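Local coordinates for protein putative protease (PDB 3KD4) that is of unproven function but may be an exported protease of the gut bacterium Parabacteroides distasonis, at residues E306-Y311 / D353-L358; V310-L315 / A324-A329. All coordinates share one frame; numbering follows the deposited sequence. Where two conformers were deposited one is given.

Overall arrangement
Coming from helix 287-300, the chain enters strand 305-312, which both contacts share. Contact 2 closes first: a loop carries the chain through a turn and back, and residues 324-329 lead into strand 327-334 along one edge of the shared strand. After strand 337-341 and the short helix 346-349, the chain returns as strand 353-357 and pairs with the other edge, closing contact 1. The smaller loop of contact 2 therefore nests inside the larger one of contact 1, and strand 305-312 becomes the middle of a five-stranded antiparallel sheet. Val310 and Tyr311 take part in both, and Lys354 NZ ties the two by reaching Leu315 O.

Contact 1 of 2, residues E306-Y311 / D353-L358; sequences EVLAVY and DKVVSL
The Tyr311 ring takes the backbone carbonyl O of Lys354 at its edge, in plane, on the CD1 side, while its CE1 slants against CG2 of Val356, the diagonal neighbour, at 4.1 Å. CG of Tyr311 lies opposite the carbonyl carbon (chi1 -64°), and the ring stands beside Val356. A second flat group, the Glu306 carboxylate, comes alongside Ser357: OE2 is 3.5 Å from CB of Ser357, and a water bridges the two residues, donating a hydrogen bond to Glu306 OE1 at 2.6 Å and lying 2.8 Å from Ser357 OG. Ser359 binds both Glu306 OE2 and Ser357 OG. The third, the Asp353 carboxylate, lies beside CG1 of Val310, which is 3.7 Å from Asp353 CB, and forms a salt bridge with Arg349.

Between these ends the strands pair antiparallel. Ala309 and Val356 exchange two nearly straight bonds, N of Ala309 to O of Val356 measuring 2.8 Å, and Tyr311 and Lys354 exchange two more. Beyond the strand end, Leu358 N still reaches Val307 O at 3.1 Å. CD1 of Leu308 meets CG1 of Val355 at 3.8 Å, and CD2 of Leu308 lies against CA and CB of Ser357.

The pairing joins the sheet's middle strand to its neighbour; helix 287-300, on which Val307 leans, leads into that strand, an order consistent with a transglutaminase-like core. Leu346 packs on the Leu308 and Val310 side, Leu215 on Tyr311, Val356 and Leu358; helices 346-349 and 211-222 thus cover opposite faces of the sheet.

Contact 2 of 2, residues V310-L315 / A324-A329; sequences VYPGHL and AIQTLA
Gln326 turns CG between its backbone N and carbonyl carbon (chi1 59°), then runs extended (chi2 176°); this lays CG 3.2 Å from Val310 O and runs the side chain counter to the Pro312 ring, past its CG. The amide thereby straddles two neighbours, with NE2 at 4.0 Å from CG1 of Val310 and OE1 beside CG of Pro312; NE2 also packs near the Asp353 carboxylate of strand 353-357. In Ile325, CG1 swings away from the carbonyl carbon (chi1 -63°) and presses obliquely on the Tyr311 ring, 3.7 Å from CE2. CB of Ala324 meets that ring at its edge, in plane, 3.9 Å from CD2. The same methyl also receives Leu315 CD1 at 3.6 Å, tucking the far end of the turn against the returning chain. CB of Val310 sits beside CB of Thr327.

Gln326 and Thr327 both face Val310, a classic beta bulge at the start of strand 327-334. Val310 O accepts the N-H of Gln326 at 2.8 Å, nearly in line with its C=O bond, and Thr327 N at 3.4 Å. In return, Val310 N donates to Thr327 O at 2.9 Å. The connection between the strands includes a type I turn from Pro312 to Leu315.

Chemically, the join is mixed: the Val310 carbonyl takes one firm bond from Gln326 N and a weak one from Thr327 N, while Ala324, Ile325, Leu315 and Tyr311 supply an apolar patch. Gln326 OE1 is satisfied by Asn196, so the glutamine's polar end links the loop leading into strand 327-334 to the loop between strands 174-184 and 202-206.

Contact 1 of 2, residues E306-Y311 / D353-L358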
# COMPACT_ATOMS: atom_id res chain seq x y z
N GLU A 306 -13.81 -10.34 -14.20
CA GLU A 306 -13.83 -10.85 -12.83
C GLU A 306 -13.04 -9.95 -11.89
O GLU A 306 -12.02 -9.38 -12.29
CB GLU A 306 -13.16 -12.22 -12.81
CG GLU A 306 -14.06 -13.40 -12.72
CD GLU A 306 -13.26 -14.69 -12.42
OE1 GLU A 306 -12.49 -15.10 -13.29
OE2 GLU A 306 -13.40 -15.23 -11.29
N VAL A 307 -13.45 -9.89 -10.63
CA VAL A 307 -12.69 -9.19 -9.59
C VAL A 307 -11.50 -10.07 -9.18
O VAL A 307 -11.60 -11.31 -9.14
CB VAL A 307 -13.60 -8.81 -8.39
CG1 VAL A 307 -12.80 -8.16 -7.27
CG2 VAL A 307 -14.75 -7.88 -8.86
N LEU A 308 -10.37 -9.42 -8.92
CA LEU A 308 -9.16 -10.08 -8.45
C LEU A 308 -8.75 -9.51 -7.11
O LEU A 308 -8.85 -8.31 -6.88
CB LEU A 308 -8.01 -9.84 -9.44
CG LEU A 308 -8.27 -10.09 -10.93
CD1 LEU A 308 -6.97 -9.82 -11.74
CD2 LEU A 308 -8.78 -11.53 -11.16
N ALA A 309 -8.27 -10.39 -6.26
CA ALA A 309 -7.66 -10.02 -5.00
C ALA A 309 -6.14 -10.14 -5.12
O ALA A 309 -5.63 -11.11 -5.70
CB ALA A 309 -8.19 -10.91 -3.87
N VAL A 310 -5.42 -9.16 -4.58
CA VAL A 310 -3.96 -9.15 -4.58
C VAL A 310 -3.46 -9.32 -3.15
O VAL A 310 -3.82 -8.52 -2.26
CB VAL A 310 -3.42 -7.81 -5.18
CG1 VAL A 310 -1.87 -7.83 -5.32
CG2 VAL A 310 -4.10 -7.50 -6.54
N TYR A 311 -2.67 -10.36 -2.95
CA TYR A 311 -2.06 -10.68 -1.68
C TYR A 311 -0.55 -10.49 -1.76
O TYR A 311 0.04 -10.60 -2.84
CB TYR A 311 -2.23 -12.17 -1.36
CG TYR A 311 -3.63 -12.64 -1.17
CD1 TYR A 311 -4.40 -13.09 -2.24
CD2 TYR A 311 -4.20 -12.65 0.09
CE1 TYR A 311 -5.70 -13.58 -2.02
CE2 TYR A 311 -5.46 -13.11 0.29
CZ TYR A 311 -6.21 -13.57 -0.75
OH TYR A 311 -7.48 -13.97 -0.48
N ASP A 353 3.74 -10.22 -6.05
CA ASP A 353 2.48 -10.43 -5.35
C ASP A 353 1.75 -11.64 -5.92
O ASP A 353 2.06 -12.09 -7.00
CB ASP A 353 1.58 -9.21 -5.52
CG ASP A 353 2.18 -7.94 -4.89
OD1 ASP A 353 3.02 -8.04 -3.97
OD2 ASP A 353 1.81 -6.85 -5.35
N LYS A 354 0.79 -12.14 -5.16
CA LYS A 354 -0.03 -13.26 -5.56
C LYS A 354 -1.40 -12.71 -5.90
O LYS A 354 -2.02 -12.01 -5.09
CB LYS A 354 -0.11 -14.29 -4.43
CG LYS A 354 0.98 -15.34 -4.50
CD LYS A 354 1.06 -16.19 -3.22
CE LYS A 354 2.28 -17.12 -3.25
NZ LYS A 354 2.09 -18.25 -2.31
N VAL A 355 -1.87 -13.00 -7.10
CA VAL A 355 -3.13 -12.46 -7.60
C VAL A 355 -4.08 -13.62 -7.78
O VAL A 355 -3.73 -14.62 -8.42
CB VAL A 355 -2.89 -11.69 -8.89
CG1 VAL A 355 -4.21 -11.19 -9.51
CG2 VAL A 355 -1.91 -10.55 -8.61
N VAL A 356 -5.26 -13.52 -7.18
CA VAL A 356 -6.24 -14.61 -7.26
C VAL A 356 -7.60 -14.06 -7.61
O VAL A 356 -8.06 -13.10 -6.94
CB VAL A 356 -6.33 -15.37 -5.93
CG1 VAL A 356 -7.23 -16.59 -6.09
CG2 VAL A 356 -4.94 -15.77 -5.43
N SER A 357 -8.27 -14.62 -8.62
CA SER A 357 -9.64 -14.23 -8.92
C SER A 357 -10.60 -14.66 -7.78
O SER A 357 -10.29 -15.56 -7.01
CB SER A 357 -10.09 -14.88 -10.23
OG SER A 357 -10.32 -16.26 -10.04
N LEU A 358 -11.74 -14.00 -7.66
CA LEU A 358 -12.76 -14.38 -6.65
C LEU A 358 -13.37 -15.77 -6.84
O LEU A 358 -13.88 -16.37 -5.89
CB LEU A 358 -13.88 -13.35 -6.54
CG LEU A 358 -13.50 -11.92 -6.09
CD1 LEU A 358 -14.70 -11.15 -5.51
CD2 LEU A 358 -12.34 -11.87 -5.13
O HOH W 1 -10.71 -16.88 -12.74

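Contact 2 of 2, residues V310-L315 / A324-A329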
# COMPACT_ATOMS: atom_id res chain seq x y z
N VAL A 310 -5.42 -9.16 -4.58
CA VAL A 310 -3.96 -9.15 -4.58
C VAL A 310 -3.46 -9.32 -3.15
O VAL A 310 -3.82 -8.52 -2.26
CB VAL A 310 -3.42 -7.81 -5.18
CG1 VAL A 310 -1.87 -7.83 -5.32
CG2 VAL A 310 -4.10 -7.50 -6.54
N TYR A 311 -2.67 -10.36 -2.95
CA TYR A 311 -2.06 -10.68 -1.68
C TYR A 311 -0.55 -10.49 -1.76
O TYR A 311 0.04 -10.60 -2.84
CB TYR A 311 -2.23 -12.17 -1.36
CG TYR A 311 -3.63 -12.64 -1.17
CD1 TYR A 311 -4.40 -13.09 -2.24
CD2 TYR A 311 -4.20 -12.65 0.09
CE1 TYR A 311 -5.70 -13.58 -2.02
CE2 TYR A 311 -5.46 -13.11 0.29
CZ TYR A 311 -6.21 -13.57 -0.75
OH TYR A 311 -7.48 -13.97 -0.48
N PRO A 312 0.09 -10.29 -0.60
CA PRO A 312 1.54 -10.36 -0.55
C PRO A 312 2.03 -11.68 -1.08
O PRO A 312 1.38 -12.73 -0.91
CB PRO A 312 1.88 -10.23 0.94
CG PRO A 312 0.69 -9.57 1.55
CD PRO A 312 -0.51 -9.97 0.71
N GLY A 313 3.18 -11.64 -1.72
CA GLY A 313 3.66 -12.77 -2.43
C GLY A 313 4.18 -13.91 -1.57
O GLY A 313 4.27 -15.03 -2.04
N HIS A 314 4.52 -13.68 -0.33
CA HIS A 314 5.10 -14.70 0.54
C HIS A 314 4.03 -15.51 1.32
O HIS A 314 4.35 -16.37 2.08
CB HIS A 314 6.07 -14.02 1.53
CG HIS A 314 5.42 -13.02 2.45
ND1 HIS A 314 5.36 -11.67 2.16
CD2 HIS A 314 4.81 -13.18 3.65
CE1 HIS A 314 4.74 -11.04 3.15
NE2 HIS A 314 4.40 -11.93 4.06
N LEU A 315 2.75 -15.18 1.14
CA LEU A 315 1.70 -15.78 1.97
C LEU A 315 1.14 -17.06 1.38
O LEU A 315 0.98 -17.20 0.16
CB LEU A 315 0.52 -14.84 2.07
CG LEU A 315 0.57 -13.64 2.97
CD1 LEU A 315 -0.84 -13.03 2.81
CD2 LEU A 315 0.91 -14.00 4.43
N ALA A 324 -5.82 -10.35 4.66
CA ALA A 324 -4.53 -10.31 4.01
C ALA A 324 -4.57 -9.66 2.59
O ALA A 324 -3.51 -9.46 2.00
CB ALA A 324 -3.96 -11.73 3.92
N ILE A 325 -5.75 -9.34 2.04
CA ILE A 325 -5.83 -8.72 0.71
C ILE A 325 -5.30 -7.28 0.79
O ILE A 325 -5.72 -6.53 1.67
CB ILE A 325 -7.25 -8.75 0.15
CG1 ILE A 325 -7.72 -10.20 -0.05
CG2 ILE A 325 -7.37 -7.93 -1.19
CD1 ILE A 325 -9.22 -10.34 -0.42
N GLN A 326 -4.38 -6.91 -0.10
CA GLN A 326 -3.80 -5.57 -0.14
C GLN A 326 -4.38 -4.69 -1.19
O GLN A 326 -4.43 -3.49 -0.98
CB GLN A 326 -2.24 -5.60 -0.23
CG GLN A 326 -1.64 -6.30 -1.43
CD GLN A 326 -0.08 -6.21 -1.50
OE1 GLN A 326 0.61 -6.44 -0.49
NE2 GLN A 326 0.47 -5.87 -2.71
N THR A 327 -4.81 -5.22 -2.33
CA THR A 327 -5.37 -4.43 -3.41
C THR A 327 -6.44 -5.25 -4.16
O THR A 327 -6.37 -6.47 -4.12
CB THR A 327 -4.26 -4.06 -4.43
OG1 THR A 327 -3.11 -3.59 -3.73
CG2 THR A 327 -4.71 -3.00 -5.43
N LEU A 328 -7.34 -4.56 -4.86
CA LEU A 328 -8.29 -5.17 -5.75
C LEU A 328 -8.07 -4.68 -7.18
O LEU A 328 -7.55 -3.60 -7.41
CB LEU A 328 -9.69 -4.84 -5.31
CG LEU A 328 -10.01 -5.26 -3.87
CD1 LEU A 328 -11.23 -4.50 -3.42
CD2 LEU A 328 -10.21 -6.78 -3.76
N ALA A 329 -8.42 -5.53 -8.13
CA ALA A 329 -8.35 -5.20 -9.53
C ALA A 329 -9.48 -5.93 -10.24
O ALA A 329 -10.20 -6.75 -9.64
CB ALA A 329 -6.95 -5.60 -10.10